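Local coordinates for glutathione S-transferase (Natrialba magadii ATCC 43099, PDB 6GZF), which belongs to the xi class of glutathione transferases and probably reduces glutathionyl-hydroquinones with the help of glutathione, at residues A[36-41]-A[150-155]; A[46-51]-A[140-145]. All blocks are in the same frame, centred on the assembly; numbering follows the deposited sequence.

How the contacts relate
From the N terminus the chain passes through a long loop between strands 15-17 and 56-60, and both contacts begin there: 36-41 supplies the first half of contact 1 and 46-51 that of contact 2. It then builds most of the thioredoxin-like N-terminal domain before 140-145, in the turn and start of strand 144-147, closes contact 2. Helix 150-159 follows that strand directly, and its first turns close contact 1, so contact 2 is nested inside the larger loop. The centres lie about 13 Å apart, and the loop packs on itself between them, with Val41 CG1 3.5 Å from Phe49 O. Together they fasten the N-terminal loop to the turn leading into the edge strand and to the helix after it.

Contact 1: A[36-41]-A[150-155]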
loop_
_atom_site.group_PDB
_atom_site.type_symbol
_atom_site.label_atom_id
_atom_site.label_comp_id
_atom_site.label_asym_id
_atom_site.label_seq_id
_atom_site.Cartn_x
_atom_site.Cartn_y
_atom_site.Cartn_z
ATOM N N THR A 36 33.223 4.212 -0.630
ATOM C CA THR A 36 32.605 4.515 0.655
ATOM C C THR A 36 33.661 4.968 1.657
ATOM O O THR A 36 34.856 4.944 1.366
ATOM C CB THR A 36 31.836 3.306 1.221
ATOM O OG1 THR A 36 32.729 2.200 1.391
ATOM C CG2 THR A 36 30.709 2.906 0.281
ATOM N N PHE A 37 33.210 5.385 2.836
ATOM C CA PHE A 37 34.108 5.891 3.867
ATOM C C PHE A 37 34.045 4.995 5.100
ATOM O O PHE A 37 33.017 4.929 5.774
ATOM C CB PHE A 37 33.750 7.336 4.227
ATOM C CG PHE A 37 33.860 8.296 3.072
ATOM C CD1 PHE A 37 32.875 8.349 2.097
ATOM C CD2 PHE A 37 34.947 9.148 2.963
ATOM C CE1 PHE A 37 32.974 9.229 1.035
ATOM C CE2 PHE A 37 35.052 10.032 1.905
ATOM C CZ PHE A 37 34.064 10.072 0.939
ATOM N N ARG A 38 35.147 4.307 5.392
ATOM C CA ARG A 38 35.131 3.254 6.403
ATOM C C ARG A 38 36.201 3.387 7.485
ATOM O O ARG A 38 36.659 2.382 8.029
ATOM C CB ARG A 38 35.280 1.890 5.729
ATOM C CG ARG A 38 34.251 1.617 4.651
ATOM C CD ARG A 38 33.131 0.749 5.183
ATOM N NE ARG A 38 32.203 0.353 4.131
ATOM C CZ ARG A 38 32.269 -0.798 3.472
ATOM N NH1 ARG A 38 31.382 -1.074 2.527
ATOM N NH2 ARG A 38 33.226 -1.672 3.755
ATOM N N ASN A 39 36.601 4.613 7.803
ATOM C CA ASN A 39 37.508 4.819 8.924
ATOM C C ASN A 39 36.775 4.626 10.246
ATOM O O ASN A 39 35.560 4.810 10.325
ATOM C CB ASN A 39 38.147 6.209 8.869
ATOM C CG ASN A 39 39.275 6.291 7.859
ATOM O OD1 ASN A 39 40.355 5.740 8.072
ATOM N ND2 ASN A 39 39.032 6.985 6.754
ATOM N N TRP A 40 37.518 4.248 11.281
ATOM C CA TRP A 40 36.933 4.012 12.594
ATOM C C TRP A 40 37.470 4.977 13.642
ATOM O O TRP A 40 38.641 5.356 13.610
ATOM C CB TRP A 40 37.202 2.577 13.053
ATOM C CG TRP A 40 36.366 1.537 12.379
ATOM C CD1 TRP A 40 36.429 1.151 11.071
ATOM C CD2 TRP A 40 35.353 0.728 12.988
ATOM N NE1 TRP A 40 35.510 0.160 10.825
ATOM C CE2 TRP A 40 34.837 -0.118 11.986
ATOM C CE3 TRP A 40 34.827 0.641 14.281
ATOM C CZ2 TRP A 40 33.824 -1.040 12.239
ATOM C CZ3 TRP A 40 33.820 -0.274 14.529
ATOM C CH2 TRP A 40 33.328 -1.102 13.513
ATOM N N VAL A 41 36.603 5.378 14.564
ATOM C CA VAL A 41 37.048 6.057 15.771
ATOM C C VAL A 41 37.443 4.983 16.773
ATOM O O VAL A 41 36.619 4.155 17.160
ATOM C CB VAL A 41 35.964 6.969 16.368
ATOM C CG1 VAL A 41 36.469 7.625 17.644
ATOM C CG2 VAL A 41 35.538 8.020 15.356
ATOM N N SER A 150 26.101 2.961 8.712
ATOM C CA SER A 150 25.249 2.931 9.896
ATOM C C SER A 150 25.680 1.865 10.897
ATOM O O SER A 150 25.755 2.120 12.098
ATOM C CB SER A 150 23.795 2.691 9.488
ATOM O OG SER A 150 23.655 1.452 8.816
ATOM N N GLU A 151 25.962 0.672 10.384
ATOM C CA GLU A 151 26.333 -0.472 11.209
ATOM C C GLU A 151 27.592 -0.214 12.033
ATOM O O GLU A 151 27.672 -0.601 13.199
ATOM C CB GLU A 151 26.529 -1.704 10.323
ATOM C CG GLU A 151 27.213 -2.879 10.999
ATOM C CD GLU A 151 27.279 -4.099 10.102
ATOM O OE1 GLU A 151 26.301 -4.351 9.366
ATOM O OE2 GLU A 151 28.311 -4.803 10.126
ATOM N N GLU A 152 28.568 0.450 11.425
ATOM C CA GLU A 152 29.859 0.661 12.068
ATOM C C GLU A 152 29.873 1.906 12.951
ATOM O O GLU A 152 30.563 1.940 13.970
ATOM C CB GLU A 152 30.962 0.747 11.013
ATOM C CG GLU A 152 31.103 -0.522 10.186
ATOM C CD GLU A 152 32.223 -0.440 9.170
ATOM O OE1 GLU A 152 32.378 0.624 8.536
ATOM O OE2 GLU A 152 32.953 -1.441 9.005
ATOM N N ILE A 153 29.116 2.927 12.559
ATOM C CA ILE A 153 28.992 4.131 13.375
ATOM C C ILE A 153 28.256 3.797 14.670
ATOM O O ILE A 153 28.614 4.284 15.743
ATOM C CB ILE A 153 28.255 5.261 12.625
ATOM C CG1 ILE A 153 29.067 5.712 11.409
ATOM C CG2 ILE A 153 28.010 6.448 13.545
ATOM C CD1 ILE A 153 28.399 6.797 10.598
ATOM N N MET A 154 27.234 2.953 14.561
ATOM C CA MET A 154 26.522 2.460 15.735
ATOM C C MET A 154 27.472 1.708 16.660
ATOM O O MET A 154 27.461 1.905 17.875
ATOM C CB MET A 154 25.360 1.552 15.326
ATOM C CG MET A 154 24.748 0.780 16.487
ATOM S SD MET A 154 23.152 0.026 16.111
ATOM C CE MET A 154 23.626 -1.192 14.886
ATOM N N ARG A 155 28.300 0.852 16.068
ATOM C CA ARG A 155 29.248 0.039 16.820
ATOM C C ARG A 155 30.275 0.886 17.568
ATOM O O ARG A 155 30.519 0.669 18.755
ATOM C CB ARG A 155 29.965 -0.941 15.886
ATOM C CG ARG A 155 31.077 -1.738 16.552
ATOM C CD ARG A 155 30.549 -2.589 17.695
ATOM N NE ARG A 155 29.540 -3.543 17.245
ATOM C CZ ARG A 155 29.820 -4.741 16.743
ATOM N NH1 ARG A 155 28.840 -5.547 16.358
ATOM N NH2 ARG A 155 31.081 -5.133 16.624
#
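Trp40 lies across the side chain of Glu152, the two running at about a right angle. The CB of Glu152 sits over one face of the indole, displaced toward its rim, and Glu152 CG comes within 3.4 Å of Trp40 CZ2. With CG anti to its carbonyl carbon (chi1 -61°) and the chain extended beyond it, Glu152 reaches past the ring, and the carboxylate settles at the ring edge, turned 69° from the indole plane. There OE2 lies 3.4 Å from Trp40 CZ2; this is packing and not a hydrogen bond. Farther along the rim, CG of Arg155 touches Trp40 CZ3 at 3.7 Å, in the plane of the ring. A tryptophan suits this place because its indole can take Glu152's methylenes over a face and Arg155's at its edge, two residues about a turn apart on the helix.

Arg38 meets the far end of Glu152 with its methylene, CD lying 3.4 Å from OE1. Its guanidinium stands almost perpendicular to the carboxylate and points no N-H at it, since NE is engaged in a salt bridge with Glu149, predicted to bind glutathione. Glu152 OE1 instead accepts a hydrogen bond from Asn147, while Arg155 turns its charged end to Asp181 and Glu238. The loop is thus held against helix 150-159 mainly by aromatic and aliphatic contact, with the charge of Arg38 probably adding a modest attraction to Glu152.

Contact 2: A[46-51]-A[140-145]; sequences DARFQP and TEEDTI
Arg48 NE donates to Glu142 OE2 at 2.7 Å, with an N-H to oxygen angle of 158°, using the syn side of the carboxylate. Guanidinium and carboxylate are nearly coplanar, 14° apart, and so meet edge to edge: NH1 of Arg48 is directed at Glu142 OE1 to complete a two-pronged salt bridge, although the modelled separation of that second pair is too short to be trusted. Arginine suits the place because two N-H groups on one edge match the two carboxylate oxygens. CG of Arg48 is anti to the backbone N (chi1 178°) and the chain is extended to NE, which carries the charge across to the other segment.

Glu142 stands in the turn joining strands 136-139 and 144-147, the antiparallel hairpin at one margin of the thioredoxin-like sheet. A G1 beta bulge sets Asp143 and Thr144 opposite the single residue Asp139, Asp143 taking the left-handed backbone conformation (positive phi) usual at the first bulge position, and the Asp139 side chain (OD2) accepts a hydrogen bond from the backbone N of Glu142.

Phe49 CZ is set over one face of the Arg48 guanidinium, near its rim, and lies 4.1 Å from Glu142 OE1. An alanine in place of Phe49 would probably leave the Arg48 guanidinium without its aromatic support and open a gap beside Glu142. The neighbouring ring atom CE2 packs on Asn39 CB at 3.7 Å.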
loop_
_atom_site.group_PDB
_atom_site.type_symbol
_atom_site.label_atom_id
_atom_site.label_comp_id
_atom_site.label_asym_id
_atom_site.label_seq_id
_atom_site.Cartn_x
_atom_site.Cartn_y
_atom_site.Cartn_z
ATOM N N ASP A 46 47.496 5.007 19.586
ATOM C CA ASP A 46 48.145 4.959 18.280
ATOM C C ASP A 46 47.177 5.311 17.157
ATOM O O ASP A 46 47.596 5.710 16.071
ATOM C CB ASP A 46 48.744 3.573 18.028
ATOM C CG ASP A 46 50.048 3.355 18.769
ATOM O OD1 ASP A 46 50.142 3.759 19.947
ATOM O OD2 ASP A 46 50.981 2.779 18.171
ATOM N N ALA A 47 45.883 5.164 17.427
ATOM C CA ALA A 47 44.856 5.332 16.403
ATOM C C ALA A 47 44.791 6.756 15.859
ATOM O O ALA A 47 45.114 7.720 16.554
ATOM C CB ALA A 47 43.497 4.919 16.949
ATOM N N ARG A 48 44.367 6.866 14.605
ATOM C CA ARG A 48 44.233 8.148 13.925
ATOM C C ARG A 48 43.093 8.973 14.511
ATOM O O ARG A 48 43.305 10.081 15.006
ATOM C CB ARG A 48 44.013 7.918 12.428
ATOM C CG ARG A 48 43.814 9.172 11.599
ATOM C CD ARG A 48 43.681 8.801 10.130
ATOM N NE ARG A 48 43.213 9.913 9.309
ATOM C CZ ARG A 48 42.930 9.810 8.014
ATOM N NH1 ARG A 48 42.507 10.868 7.338
ATOM N NH2 ARG A 48 43.069 8.644 7.396
ATOM N N PHE A 49 41.883 8.426 14.454
ATOM C CA PHE A 49 40.718 9.093 15.023
ATOM C C PHE A 49 40.441 8.591 16.434
ATOM O O PHE A 49 39.791 7.564 16.623
ATOM C CB PHE A 49 39.486 8.882 14.143
ATOM C CG PHE A 49 39.671 9.335 12.723
ATOM C CD1 PHE A 49 39.494 10.665 12.379
ATOM C CD2 PHE A 49 40.009 8.429 11.732
ATOM C CE1 PHE A 49 39.660 11.083 11.072
ATOM C CE2 PHE A 49 40.174 8.841 10.423
ATOM C CZ PHE A 49 40.000 10.170 10.094
ATOM N N GLN A 50 40.947 9.320 17.422
ATOM C CA GLN A 50 40.698 8.989 18.819
ATOM C C GLN A 50 39.419 9.663 19.304
ATOM O O GLN A 50 39.073 10.750 18.841
ATOM C CB GLN A 50 41.888 9.401 19.688
ATOM C CG GLN A 50 42.824 8.254 20.018
ATOM C CD GLN A 50 44.249 8.708 20.264
ATOM O OE1 GLN A 50 44.699 8.785 21.408
ATOM N NE2 GLN A 50 44.971 9.001 19.189
ATOM N N PRO A 51 38.705 9.011 20.235
ATOM C CA PRO A 51 37.458 9.569 20.769
ATOM C C PRO A 51 37.681 10.799 21.647
ATOM O O PRO A 51 38.302 10.700 22.706
ATOM C CB PRO A 51 36.880 8.411 21.590
ATOM C CG PRO A 51 38.061 7.585 21.959
ATOM C CD PRO A 51 39.001 7.682 20.796
ATOM N N THR A 140 35.848 17.176 12.860
ATOM C CA THR A 140 36.056 18.614 12.734
ATOM C C THR A 140 37.534 18.993 12.774
ATOM O O THR A 140 37.900 20.121 12.443
ATOM C CB THR A 140 35.313 19.385 13.840
ATOM O OG1 THR A 140 35.610 18.802 15.115
ATOM C CG2 THR A 140 33.810 19.330 13.607
ATOM N N GLU A 141 38.381 18.052 13.177
ATOM C CA GLU A 141 39.813 18.319 13.270
ATOM C C GLU A 141 40.508 18.108 11.927
ATOM O O GLU A 141 41.221 18.988 11.446
ATOM C CB GLU A 141 40.457 17.438 14.341
ATOM C CG GLU A 141 41.891 17.819 14.671
ATOM C CD GLU A 141 42.002 18.618 15.957
ATOM O OE1 GLU A 141 41.402 18.202 16.972
ATOM O OE2 GLU A 141 42.683 19.665 15.953
ATOM N N GLU A 142 40.295 16.943 11.322
ATOM C CA GLU A 142 40.865 16.651 10.011
ATOM C C GLU A 142 39.979 17.195 8.896
ATOM O O GLU A 142 40.371 17.196 7.728
ATOM C CB GLU A 142 41.071 15.146 9.825
ATOM C CG GLU A 142 42.494 14.677 10.075
ATOM C CD GLU A 142 42.770 13.313 9.470
ATOM O OE1 GLU A 142 42.326 13.068 8.328
ATOM O OE2 GLU A 142 43.430 12.487 10.137
ATOM N N ASP A 143 38.786 17.653 9.272
ATOM C CA ASP A 143 37.827 18.240 8.336
ATOM C C ASP A 143 37.509 17.286 7.187
ATOM O O ASP A 143 37.732 17.609 6.020
ATOM C CB ASP A 143 38.356 19.571 7.793
ATOM C CG ASP A 143 37.277 20.392 7.113
ATOM O OD1 ASP A 143 36.120 20.360 7.584
ATOM O OD2 ASP A 143 37.587 21.072 6.112
ATOM N N THR A 144 36.986 16.111 7.528
ATOM C CA THR A 144 36.669 15.094 6.531
ATOM C C THR A 144 35.687 14.058 7.074
ATOM O O THR A 144 35.364 14.058 8.262
ATOM C CB THR A 144 37.940 14.369 6.045
ATOM O OG1 THR A 144 37.608 13.480 4.971
ATOM C CG2 THR A 144 38.570 13.578 7.182
ATOM N N ILE A 145 35.216 13.178 6.196
ATOM C CA ILE A 145 34.294 12.118 6.591
ATOM C C ILE A 145 35.033 10.944 7.222
ATOM O O ILE A 145 35.875 10.316 6.581
ATOM C CB ILE A 145 33.476 11.595 5.394
ATOM C CG1 ILE A 145 32.707 12.734 4.723
ATOM C CG2 ILE A 145 32.521 10.500 5.842
ATOM C CD1 ILE A 145 31.965 12.313 3.471
#